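Local coordinates for phospholethanolamine N-methyltransferase 2 (Haemonchus contortus, PDB 4KRI), which probably catalyses methyl transfer from S-adenosylmethionine to phosphomonomethylethanolamine and its dimethyl product, on the nematode route to phosphocholine, at residues K113-A116 and M117-Y121; S175-D178 and F179-T183; P219-T222 and G223-M226; A261-R264 and V265-K269; E284-P287 and N288-D291. All blocks are in the same frame, centred on the assembly; numbering follows the deposited sequence.

In the fold
All five contacts are local and follow one another along the chain; none nests in or crosses another. Interaction 1 lies on helix 114-124. Interaction 2 starts helix 176-184 beside the bound S-adenosylhomocysteine. The two meet through a salt bridge between Asp120 and Arg177. Interaction 3 closes the turn that leads into strand 225-229. Interaction 4 ends helix 255-268, which also packs on interaction 1 through Met115 and Leu262. Interaction 5 closes the bend before strand 290-296, the neighbour of strand 225-229, and meets interaction 3 around Arg225. Interactions 1 and 4 thus link the N-terminal part to the methyltransferase domain, and interactions 3 and 5 lie together on the domain's central sheet.

Interaction 1 of 5, residues K113-A116 and M117-Y121; sequences KKMA and MLTDY
Met117 and Lys113 open the first full turn of helix 114-124. Met117 N donates to Lys113 O over 2.9 Å. Met117 CG also sits 3.2 Å from Lys113 O. One residue on, Leu118 N donates to Lys114 O. The Lys114 chain crosses the Leu118 side chain at a slant, with Lys114 CE 4.1 Å from Leu118 CG. The bend at the second torsion of Lys114 (chi2 65°) turns CE toward the leucine. Its NZ reaches beyond the turn to Ile77 O. Thr119 gives two hydrogen bonds to one acceptor. Its backbone N donates to Met115 O at 3.0 Å, and its hydroxyl OG1 donates to the same Met115 O at 2.7 Å. The two donors come from opposite faces of the carbonyl plane. The hydroxyl can reach back because OG1 stands beside the backbone N (chi1 -55°). Thr119 OG1 is also 3.7 Å from Met115 SD, and the two side chains run alongside, pointing the same way. Trp159 NE1 is a further hydrogen-bond partner of this hydroxyl. Asp120 N donates to Ala116 O at 3.0 Å. Asp120 OD1 forms a salt bridge with Arg177 of helix 176-184. Leu118 and Tyr121 face helix 80-93. The contact is therefore regular helical bonding with one reinforced acceptor. Met115 O carries two donors, and the buried Thr119 hydroxyl has partners on both the helix and Trp159, which should fix its rotation.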
# COMPACT_ATOMS: atom_id res chain seq x y z
N LYS A 113 -3.36 15.33 0.80
CA LYS A 113 -4.23 14.19 0.50
C LYS A 113 -4.53 14.10 -0.99
O LYS A 113 -5.32 13.25 -1.40
CB LYS A 113 -5.56 14.29 1.26
CG LYS A 113 -5.44 14.46 2.76
CD LYS A 113 -4.66 13.33 3.40
CE LYS A 113 -4.57 13.54 4.91
NZ LYS A 113 -3.40 12.84 5.48
N LYS A 114 -3.92 14.97 -1.80
CA LYS A 114 -4.23 15.02 -3.23
C LYS A 114 -4.08 13.67 -3.93
O LYS A 114 -4.94 13.28 -4.72
CB LYS A 114 -3.37 16.06 -3.94
CG LYS A 114 -3.88 16.37 -5.34
CD LYS A 114 -5.26 17.05 -5.26
CE LYS A 114 -5.82 17.34 -6.65
NZ LYS A 114 -7.15 18.04 -6.62
N MET A 115 -3.00 12.96 -3.65
CA MET A 115 -2.81 11.65 -4.27
C MET A 115 -3.99 10.73 -3.94
O MET A 115 -4.51 10.04 -4.81
CB MET A 115 -1.49 11.02 -3.82
CG MET A 115 -1.20 9.66 -4.44
SD MET A 115 -1.99 8.29 -3.56
CE MET A 115 -1.00 8.21 -2.06
N ALA A 116 -4.40 10.74 -2.68
CA ALA A 116 -5.50 9.87 -2.25
C ALA A 116 -6.82 10.27 -2.90
O ALA A 116 -7.59 9.41 -3.33
CB ALA A 116 -5.62 9.87 -0.73
N MET A 117 -7.09 11.57 -2.96
CA MET A 117 -8.34 12.05 -3.54
C MET A 117 -8.41 11.78 -5.03
O MET A 117 -9.46 11.44 -5.56
CB MET A 117 -8.51 13.55 -3.27
CG MET A 117 -8.41 13.93 -1.80
SD MET A 117 -9.11 15.55 -1.44
CE MET A 117 -8.88 16.41 -2.99
N LEU A 118 -7.28 11.92 -5.72
CA LEU A 118 -7.23 11.60 -7.14
C LEU A 118 -7.47 10.11 -7.36
O LEU A 118 -8.25 9.72 -8.25
CB LEU A 118 -5.88 12.02 -7.74
CG LEU A 118 -5.75 13.50 -8.06
CD1 LEU A 118 -4.34 13.77 -8.55
CD2 LEU A 118 -6.77 13.91 -9.12
N THR A 119 -6.85 9.28 -6.53
CA THR A 119 -7.01 7.83 -6.65
C THR A 119 -8.47 7.45 -6.49
O THR A 119 -9.01 6.65 -7.27
CB THR A 119 -6.14 7.09 -5.63
OG1 THR A 119 -4.78 7.52 -5.79
CG2 THR A 119 -6.22 5.58 -5.84
N ASP A 120 -9.13 8.02 -5.49
CA ASP A 120 -10.55 7.74 -5.28
C ASP A 120 -11.38 8.23 -6.46
O ASP A 120 -12.32 7.56 -6.89
CB ASP A 120 -11.05 8.39 -3.98
CG ASP A 120 -10.58 7.65 -2.74
OD1 ASP A 120 -10.20 6.46 -2.85
OD2 ASP A 120 -10.62 8.26 -1.65
N TYR A 121 -11.03 9.39 -7.00
CA TYR A 121 -11.76 9.96 -8.12
C TYR A 121 -11.70 9.05 -9.34
O TYR A 121 -12.72 8.81 -10.00
CB TYR A 121 -11.19 11.34 -8.47
CG TYR A 121 -12.16 12.25 -9.18
CD1 TYR A 121 -12.93 13.16 -8.46
CD2 TYR A 121 -12.30 12.23 -10.56
CE1 TYR A 121 -13.82 14.00 -9.09
CE2 TYR A 121 -13.18 13.07 -11.20
CZ TYR A 121 -13.94 13.96 -10.46
OH TYR A 121 -14.83 14.81 -11.09

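Interaction 2 of 5, residues S175-D178 and F179-T183; sequences SFRD and FLDRT. With SAH (S-adenosyl-L-homocysteine), chain D.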
# COMPACT_ATOMS: atom_id res chain seq x y z
N SER A 175 -15.16 -2.33 -2.42
CA SER A 175 -13.82 -2.91 -2.56
C SER A 175 -13.10 -3.02 -1.22
O SER A 175 -13.43 -2.33 -0.26
CB SER A 175 -12.97 -2.09 -3.54
OG SER A 175 -12.45 -0.92 -2.94
N PHE A 176 -12.11 -3.92 -1.17
CA PHE A 176 -11.27 -4.10 0.00
C PHE A 176 -10.61 -2.77 0.38
O PHE A 176 -10.62 -2.38 1.55
CB PHE A 176 -10.21 -5.17 -0.31
CG PHE A 176 -9.33 -5.55 0.86
CD1 PHE A 176 -9.76 -5.36 2.17
CD2 PHE A 176 -8.07 -6.10 0.64
CE1 PHE A 176 -8.94 -5.71 3.24
CE2 PHE A 176 -7.25 -6.45 1.70
CZ PHE A 176 -7.69 -6.25 3.00
N ARG A 177 -10.07 -2.07 -0.62
CA ARG A 177 -9.42 -0.78 -0.41
C ARG A 177 -10.41 0.21 0.19
O ARG A 177 -10.09 0.92 1.15
CB ARG A 177 -8.86 -0.23 -1.73
CG ARG A 177 -7.92 0.96 -1.56
CD ARG A 177 -7.45 1.53 -2.91
NE ARG A 177 -8.55 2.15 -3.65
CZ ARG A 177 -8.88 3.43 -3.58
NH1 ARG A 177 -8.19 4.26 -2.80
NH2 ARG A 177 -9.90 3.90 -4.28
N ASP A 178 -11.61 0.25 -0.36
CA ASP A 178 -12.61 1.21 0.10
C ASP A 178 -13.09 0.86 1.50
O ASP A 178 -13.36 1.74 2.32
CB ASP A 178 -13.78 1.32 -0.88
CG ASP A 178 -13.43 2.09 -2.14
OD1 ASP A 178 -12.45 2.86 -2.12
OD2 ASP A 178 -14.15 1.92 -3.15
N PHE A 179 -13.20 -0.44 1.78
CA PHE A 179 -13.57 -0.89 3.11
C PHE A 179 -12.58 -0.40 4.16
O PHE A 179 -12.99 0.08 5.22
CB PHE A 179 -13.66 -2.42 3.16
CG PHE A 179 -13.79 -2.96 4.55
CD1 PHE A 179 -15.00 -2.87 5.23
CD2 PHE A 179 -12.71 -3.55 5.18
CE1 PHE A 179 -15.12 -3.36 6.52
CE2 PHE A 179 -12.82 -4.04 6.47
CZ PHE A 179 -14.02 -3.94 7.14
N LEU A 180 -11.29 -0.54 3.88
CA LEU A 180 -10.23 -0.08 4.78
C LEU A 180 -10.31 1.44 4.99
O LEU A 180 -10.27 1.92 6.12
CB LEU A 180 -8.85 -0.46 4.22
CG LEU A 180 -8.49 -1.95 4.13
CD1 LEU A 180 -7.23 -2.18 3.29
CD2 LEU A 180 -8.30 -2.50 5.53
N ASP A 181 -10.43 2.18 3.89
CA ASP A 181 -10.43 3.65 3.93
C ASP A 181 -11.70 4.25 4.55
O ASP A 181 -11.68 5.38 5.04
CB ASP A 181 -10.25 4.24 2.52
CG ASP A 181 -8.81 4.17 2.02
OD1 ASP A 181 -7.87 4.15 2.85
OD2 ASP A 181 -8.61 4.17 0.78
N ARG A 182 -12.81 3.51 4.50
CA ARG A 182 -14.09 4.07 4.93
C ARG A 182 -14.52 3.63 6.32
O ARG A 182 -15.45 4.19 6.89
CB ARG A 182 -15.21 3.73 3.92
CG ARG A 182 -15.05 4.39 2.54
CD ARG A 182 -16.11 3.90 1.56
NE ARG A 182 -15.83 4.32 0.18
CZ ARG A 182 -16.51 3.91 -0.89
NH1 ARG A 182 -17.51 3.05 -0.74
NH2 ARG A 182 -16.18 4.34 -2.10
N THR A 183 -13.84 2.62 6.86
CA THR A 183 -14.25 2.06 8.14
C THR A 183 -13.16 2.18 9.20
O THR A 183 -13.13 3.14 9.97
CB THR A 183 -14.66 0.58 8.00
OG1 THR A 183 -15.39 0.41 6.78
CG2 THR A 183 -15.52 0.16 9.18
N SAH D . 2.88 -1.87 9.96
CA SAH D . 2.34 -0.56 10.41
CB SAH D . 0.80 -0.48 10.07
CG SAH D . -0.15 -1.41 10.82
SD SAH D . -1.88 -1.23 10.28
C SAH D . 2.66 -0.29 11.83
O SAH D . 3.38 -1.06 12.45
OXT SAH D . 2.41 0.81 12.29
C5' SAH D . -2.18 -2.46 9.00
C4' SAH D . -2.00 -2.01 7.66
O4' SAH D . -2.06 -3.16 6.77
C3' SAH D . -3.12 -1.13 7.25
O3' SAH D . -2.59 0.13 6.89
C2' SAH D . -3.72 -1.78 6.08
O2' SAH D . -4.14 -0.86 5.10
C1' SAH D . -2.62 -2.67 5.60
N9 SAH D . -3.10 -3.77 4.69
C8 SAH D . -4.07 -4.68 4.95
N7 SAH D . -4.14 -5.52 3.92
C5 SAH D . -3.21 -5.17 3.01
C6 SAH D . -2.85 -5.69 1.76
N6 SAH D . -3.49 -6.78 1.22
N1 SAH D . -1.85 -5.08 1.09
C2 SAH D . -1.22 -4.01 1.59
N3 SAH D . -1.54 -3.50 2.79
C4 SAH D . -2.53 -4.04 3.51
O HOH W 1 -10.98 4.47 -0.82
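Asp181 OD2 draws Arg177 NH1, a water and the hydroxyl of Thr255. Arg177 NH1 lies 3.6 Å from Asp181 OD2, a long salt bridge. The oxygen lies well out of the guanidinium plane, so the attraction is of charges alone. The water is 2.9 Å from Asp181 OD2. Asp178 and Arg182 make a different pair. Carboxylate and guanidinium are stacked, 11° from parallel, with Asp178 OD2 3.3 Å from Arg182 NH2 and over the guanidinium face. Again no N-H points at the oxygen. Arg177 NH2 also pairs with Asp178 OD1 by charge alone, linking the two pairs. The four charged residues form a salt-bridge network. At the helix start, Ser175 is the N-cap: Asp178 N donates to Ser175 OG at 3.0 Å. Phe179 N donates to Ser175 O at 2.8 Å, and the following amides continue the helical pattern. On another side, Leu180 CD1 stands over one face of the Phe176 ring, 4.2 Å from its centroid, in a CH-pi contact. The ring swings there with CG anti to the backbone N (chi1 -175°). These two residues belong to the S-adenosylhomocysteine pocket: Phe176 CZ lies 3.7 Å from the ligand's N7, and Leu180 CD1 nears its ribose. Helix 176-184 thus sits between the cofactor product and helix 114-124, where Arg177 finds Asp120 and Asp123. Asp181 OD1 turns to Ser254, just ahead of helix 255-268.

Interaction 3 of 5, residues P219-T222 and G223-M226; sequences PMKT and GQRM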
# COMPACT_ATOMS: atom_id res chain seq x y z
N PRO A 219 21.14 -10.37 12.95
CA PRO A 219 22.04 -9.36 12.36
C PRO A 219 21.52 -8.85 11.02
O PRO A 219 21.21 -9.64 10.13
CB PRO A 219 23.35 -10.13 12.15
CG PRO A 219 23.28 -11.27 13.12
CD PRO A 219 21.83 -11.65 13.19
N MET A 220 21.40 -7.53 10.91
CA MET A 220 21.06 -6.88 9.64
C MET A 220 22.16 -5.88 9.32
O MET A 220 22.80 -5.34 10.22
CB MET A 220 19.69 -6.21 9.73
CG MET A 220 18.56 -7.22 9.99
SD MET A 220 16.91 -6.50 9.83
CE MET A 220 17.00 -5.33 11.16
N LYS A 221 22.40 -5.65 8.03
CA LYS A 221 23.49 -4.77 7.62
C LYS A 221 23.00 -3.57 6.83
O LYS A 221 21.99 -3.65 6.14
CB LYS A 221 24.54 -5.54 6.83
CG LYS A 221 25.22 -6.63 7.66
CD LYS A 221 26.33 -7.34 6.89
CE LYS A 221 27.39 -6.35 6.42
NZ LYS A 221 28.67 -7.04 6.11
N THR A 222 23.73 -2.47 6.94
CA THR A 222 23.43 -1.26 6.19
C THR A 222 23.28 -1.57 4.71
O THR A 222 24.12 -2.26 4.12
CB THR A 222 24.55 -0.22 6.36
OG1 THR A 222 24.70 0.06 7.76
CG2 THR A 222 24.21 1.05 5.62
N GLY A 223 22.20 -1.08 4.11
CA GLY A 223 22.06 -1.19 2.67
C GLY A 223 21.29 -2.42 2.22
O GLY A 223 20.92 -2.51 1.04
N GLN A 224 21.05 -3.37 3.12
CA GLN A 224 20.20 -4.50 2.76
C GLN A 224 18.78 -4.02 2.46
O GLN A 224 18.36 -2.95 2.92
CB GLN A 224 20.22 -5.60 3.83
CG GLN A 224 21.58 -6.31 3.88
CD GLN A 224 21.64 -7.41 4.91
OE1 GLN A 224 21.23 -7.23 6.06
NE2 GLN A 224 22.15 -8.58 4.50
N ARG A 225 18.05 -4.79 1.65
CA ARG A 225 16.75 -4.34 1.16
C ARG A 225 15.61 -5.01 1.89
O ARG A 225 15.56 -6.24 1.98
CB ARG A 225 16.64 -4.63 -0.34
CG ARG A 225 17.75 -3.94 -1.16
CD ARG A 225 17.46 -3.93 -2.66
NE ARG A 225 16.17 -3.30 -2.95
CZ ARG A 225 15.11 -3.96 -3.41
NH1 ARG A 225 15.18 -5.26 -3.65
NH2 ARG A 225 13.98 -3.31 -3.65
N MET A 226 14.68 -4.20 2.39
CA MET A 226 13.54 -4.73 3.12
C MET A 226 12.23 -4.32 2.46
O MET A 226 12.06 -3.16 2.07
CB MET A 226 13.56 -4.24 4.58
CG MET A 226 12.27 -4.52 5.36
SD MET A 226 12.38 -3.90 7.08
CE MET A 226 13.38 -5.20 7.80
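Two hydrogen bonds join Lys221 and Gln224. Lys221 N donates to the side-chain oxygen Gln224 OE1 at 2.8 Å, and Gln224 N returns a bond to Lys221 O at 3.2 Å. The first is straight at the hydrogen (162°), but the donor stands above the amide plane, off the lone pairs. The chain of Gln224, straight beyond CG (chi2 -180°), carries the amide back across the turn to Lys221. Gln224 OE1 has a second hydrogen-bond partner, the hydroxyl of Tyr292 on strand 290-296. The backbone bond closes a type II beta turn from Lys221 to Gln224. Gly223 is at the third position with a positive phi (93°), a backbone shape that suits glycine. The turn leads directly into strand 225-229, a parallel strand of the methyltransferase sheet between strands 247-252 and 290-296. Around the bonds the contacts are looser. Lys221 CB lies 3.8 Å from Gln224 OE1, while the rest of the lysine leads away. Met220 CA is 3.6 Å from the same oxygen. Further out, Met220 SD meets Met226 CE at 4.3 Å. Both methionines also touch Tyr292 and Leu246.

Interaction 4 of 5, residues A261-R264 and V265-K269; sequences ALER and VHKEK
Glu263 and Lys267 lie side by side, one turn apart, and point the same way. Lys267 NZ donates to Glu263 OE2 at 2.8 Å in a salt bridge. The lysine comes in on the anti lone pair of that oxygen, the one turned away from OE1. The glutamate is fully extended, with CG anti to the backbone N (chi1 173°), which brings the carboxylate alongside the end of Lys267. Lys267 passes over the turn, its CG 3.3 Å from Glu263 O, and then bends at its last torsion to bring NZ in. Arg264 and Glu268, the next pair, do not meet at their charged ends. Arg264 goes instead to Glu194 and Asn200, and Glu268 to Arg238. Glu268 CB still packs 3.3 Å from Arg264 O. On the buried side, Val265 puts CG1 3.5 Å from Leu262 O. His266 leads away from the first turn, and its ND1 is hydrogen-bonded to Trp154 N. At the helix end Lys269 takes a positive phi (71°). Its N donates to Val265 O over 2.7 Å. Its side chain curls back, so NZ donates to His266 O at 2.7 Å, in the carbonyl plane, and it also bonds Gln152 O. The same NZ stands about 4.1 Å above the centre of the His266 ring. This is the closing turn of helix 255-268. That helix joins parallel strands 247-252 and 273-277 in a beta-alpha-beta unit of the Rossmann-like methyltransferase fold.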
# COMPACT_ATOMS: atom_id res chain seq x y z
N ALA A 261 2.20 8.64 5.45
CA ALA A 261 3.58 8.19 5.31
C ALA A 261 4.35 9.04 4.30
O ALA A 261 5.48 9.45 4.55
CB ALA A 261 3.62 6.70 4.92
N LEU A 262 3.71 9.33 3.16
CA LEU A 262 4.32 10.05 2.08
C LEU A 262 4.55 11.49 2.46
O LEU A 262 5.62 12.03 2.19
CB LEU A 262 3.46 9.96 0.81
CG LEU A 262 3.55 8.60 0.11
CD1 LEU A 262 2.34 8.38 -0.77
CD2 LEU A 262 4.81 8.57 -0.74
N GLU A 263 3.57 12.11 3.11
CA GLU A 263 3.70 13.50 3.53
C GLU A 263 4.90 13.63 4.46
O GLU A 263 5.69 14.58 4.35
CB GLU A 263 2.45 13.94 4.29
CG GLU A 263 2.55 15.32 4.91
CD GLU A 263 1.28 15.72 5.64
OE1 GLU A 263 0.27 15.00 5.53
OE2 GLU A 263 1.30 16.77 6.32
N ARG A 264 5.03 12.66 5.35
CA ARG A 264 6.06 12.72 6.37
C ARG A 264 7.46 12.46 5.84
O ARG A 264 8.41 13.14 6.23
CB ARG A 264 5.70 11.84 7.56
CG ARG A 264 4.54 12.43 8.34
CD ARG A 264 4.10 11.57 9.50
NE ARG A 264 2.85 12.08 10.05
CZ ARG A 264 2.24 11.58 11.12
NH1 ARG A 264 2.76 10.56 11.78
NH2 ARG A 264 1.10 12.12 11.54
N VAL A 265 7.61 11.51 4.92
CA VAL A 265 8.93 11.29 4.37
C VAL A 265 9.33 12.43 3.42
O VAL A 265 10.50 12.79 3.35
CB VAL A 265 9.09 9.90 3.71
CG1 VAL A 265 8.31 9.82 2.40
CG2 VAL A 265 10.59 9.61 3.45
N HIS A 266 8.36 13.01 2.70
CA HIS A 266 8.66 14.12 1.81
C HIS A 266 9.16 15.33 2.60
O HIS A 266 10.03 16.08 2.15
CB HIS A 266 7.44 14.49 0.96
CG HIS A 266 7.67 15.61 0.01
ND1 HIS A 266 8.27 15.43 -1.22
CD2 HIS A 266 7.37 16.93 0.09
CE1 HIS A 266 8.33 16.60 -1.85
NE2 HIS A 266 7.79 17.52 -1.07
N LYS A 267 8.59 15.53 3.77
CA LYS A 267 9.00 16.67 4.59
C LYS A 267 10.32 16.44 5.32
O LYS A 267 11.15 17.35 5.41
CB LYS A 267 7.90 17.01 5.59
CG LYS A 267 6.68 17.63 4.93
CD LYS A 267 5.73 18.23 5.95
CE LYS A 267 4.51 18.85 5.26
NZ LYS A 267 3.29 18.68 6.09
N GLU A 268 10.51 15.22 5.80
CA GLU A 268 11.66 14.90 6.66
C GLU A 268 12.87 14.44 5.85
O GLU A 268 14.02 14.69 6.24
CB GLU A 268 11.24 13.85 7.70
CG GLU A 268 10.27 14.42 8.76
CD GLU A 268 9.43 13.38 9.49
OE1 GLU A 268 9.67 12.16 9.34
OE2 GLU A 268 8.50 13.78 10.23
N LYS A 269 12.60 13.77 4.73
CA LYS A 269 13.61 13.38 3.73
C LYS A 269 14.56 12.25 4.20
O LYS A 269 15.45 12.46 5.02
CB LYS A 269 14.36 14.60 3.19
CG LYS A 269 13.39 15.73 2.76
CD LYS A 269 13.95 16.62 1.67
CE LYS A 269 12.91 17.64 1.19
NZ LYS A 269 11.80 17.05 0.34

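Interaction 5 of 5, residues E284-P287 and N288-D291; sequences EFEP and NSFD
This is a local turn contact in the loop that leads into strand 290-296, held by one side-chain hydrogen bond and a looser aromatic pair. Ser289 OG donates to Glu286 O at 2.8 Å. The hydroxyl comes from above the carbonyl plane, 46° out of it, and does not use a lone pair. It gets there because OG stands between the backbone N and the carbonyl carbon (chi1 71°), facing back across the bend. Glu286 CB lies 3.5 Å from Ser289 OG, so the acid's first carbon lines the turn while its carboxylate leads away. Between them Asn288 takes a left-handed helical backbone, phi 56°, at the corner of the bend. That brings Asn288 CB within 3.1 Å of Pro287 O. The asparagine amide lies near the proline ring, with ND2 4.1 Å from Pro287 CB, and its OD1 is hydrogen-bonded to Lys431. Across the bend, Phe285 CD1 meets Phe290 CE2 at 4.4 Å in a loose apolar touch. Both rings are buried and both touch Leu227 and Ala315. Phe290 also takes a cation-pi contact from Arg225, and Arg314 binds Phe285 O. The bend thus brings the chain onto strand 290-296, which runs parallel to strands 225-229 and 320-329 in the central sheet of the Rossmann-like methyltransferase fold.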
# COMPACT_ATOMS: atom_id res chain seq x y z
N GLU A 284 3.16 -7.04 -8.45
CA GLU A 284 4.29 -7.73 -9.05
C GLU A 284 5.61 -7.26 -8.44
O GLU A 284 6.20 -6.29 -8.93
CB GLU A 284 4.29 -7.50 -10.57
CG GLU A 284 5.16 -8.47 -11.36
CD GLU A 284 4.48 -9.80 -11.62
OE1 GLU A 284 3.41 -10.06 -11.02
OE2 GLU A 284 5.00 -10.58 -12.45
N PHE A 285 6.06 -7.92 -7.39
CA PHE A 285 7.37 -7.61 -6.80
C PHE A 285 8.49 -8.24 -7.61
O PHE A 285 8.28 -9.26 -8.28
CB PHE A 285 7.44 -8.09 -5.35
CG PHE A 285 6.53 -7.34 -4.43
CD1 PHE A 285 6.76 -5.99 -4.19
CD2 PHE A 285 5.45 -7.95 -3.82
CE1 PHE A 285 5.92 -5.27 -3.35
CE2 PHE A 285 4.61 -7.24 -2.98
CZ PHE A 285 4.85 -5.90 -2.75
N GLU A 286 9.67 -7.64 -7.56
CA GLU A 286 10.81 -8.20 -8.26
C GLU A 286 11.19 -9.49 -7.55
O GLU A 286 11.37 -9.50 -6.34
CB GLU A 286 11.99 -7.24 -8.23
CG GLU A 286 12.99 -7.52 -9.32
CD GLU A 286 12.39 -7.35 -10.70
OE1 GLU A 286 11.53 -6.45 -10.88
OE2 GLU A 286 12.78 -8.11 -11.61
N PRO A 287 11.33 -10.58 -8.31
CA PRO A 287 11.67 -11.83 -7.60
C PRO A 287 13.11 -11.84 -7.12
O PRO A 287 13.99 -11.21 -7.76
CB PRO A 287 11.50 -12.91 -8.68
CG PRO A 287 10.94 -12.20 -9.90
CD PRO A 287 11.26 -10.76 -9.77
N ASN A 288 13.35 -12.56 -6.03
CA ASN A 288 14.70 -12.80 -5.51
C ASN A 288 15.44 -11.51 -5.26
O ASN A 288 16.63 -11.42 -5.51
CB ASN A 288 15.51 -13.65 -6.49
CG ASN A 288 14.89 -15.01 -6.72
OD1 ASN A 288 14.60 -15.74 -5.77
ND2 ASN A 288 14.66 -15.35 -7.99
N SER A 289 14.75 -10.52 -4.73
CA SER A 289 15.33 -9.18 -4.67
C SER A 289 15.43 -8.62 -3.26
O SER A 289 16.24 -7.71 -3.02
CB SER A 289 14.58 -8.22 -5.58
OG SER A 289 13.30 -7.92 -5.06
N PHE A 290 14.64 -9.14 -2.32
CA PHE A 290 14.65 -8.61 -0.96
C PHE A 290 15.44 -9.45 0.02
O PHE A 290 15.31 -10.68 0.06
CB PHE A 290 13.21 -8.40 -0.42
CG PHE A 290 12.48 -7.28 -1.12
CD1 PHE A 290 12.73 -5.96 -0.77
CD2 PHE A 290 11.57 -7.54 -2.13
CE1 PHE A 290 12.07 -4.93 -1.41
CE2 PHE A 290 10.91 -6.50 -2.78
CZ PHE A 290 11.16 -5.20 -2.41
N ASP A 291 16.25 -8.79 0.85
CA ASP A 291 16.90 -9.48 1.97
C ASP A 291 15.92 -9.85 3.08
O ASP A 291 16.09 -10.87 3.74
CB ASP A 291 18.03 -8.61 2.54
CG ASP A 291 19.13 -8.39 1.54
OD1 ASP A 291 19.92 -9.34 1.31
OD2 ASP A 291 19.21 -7.27 0.97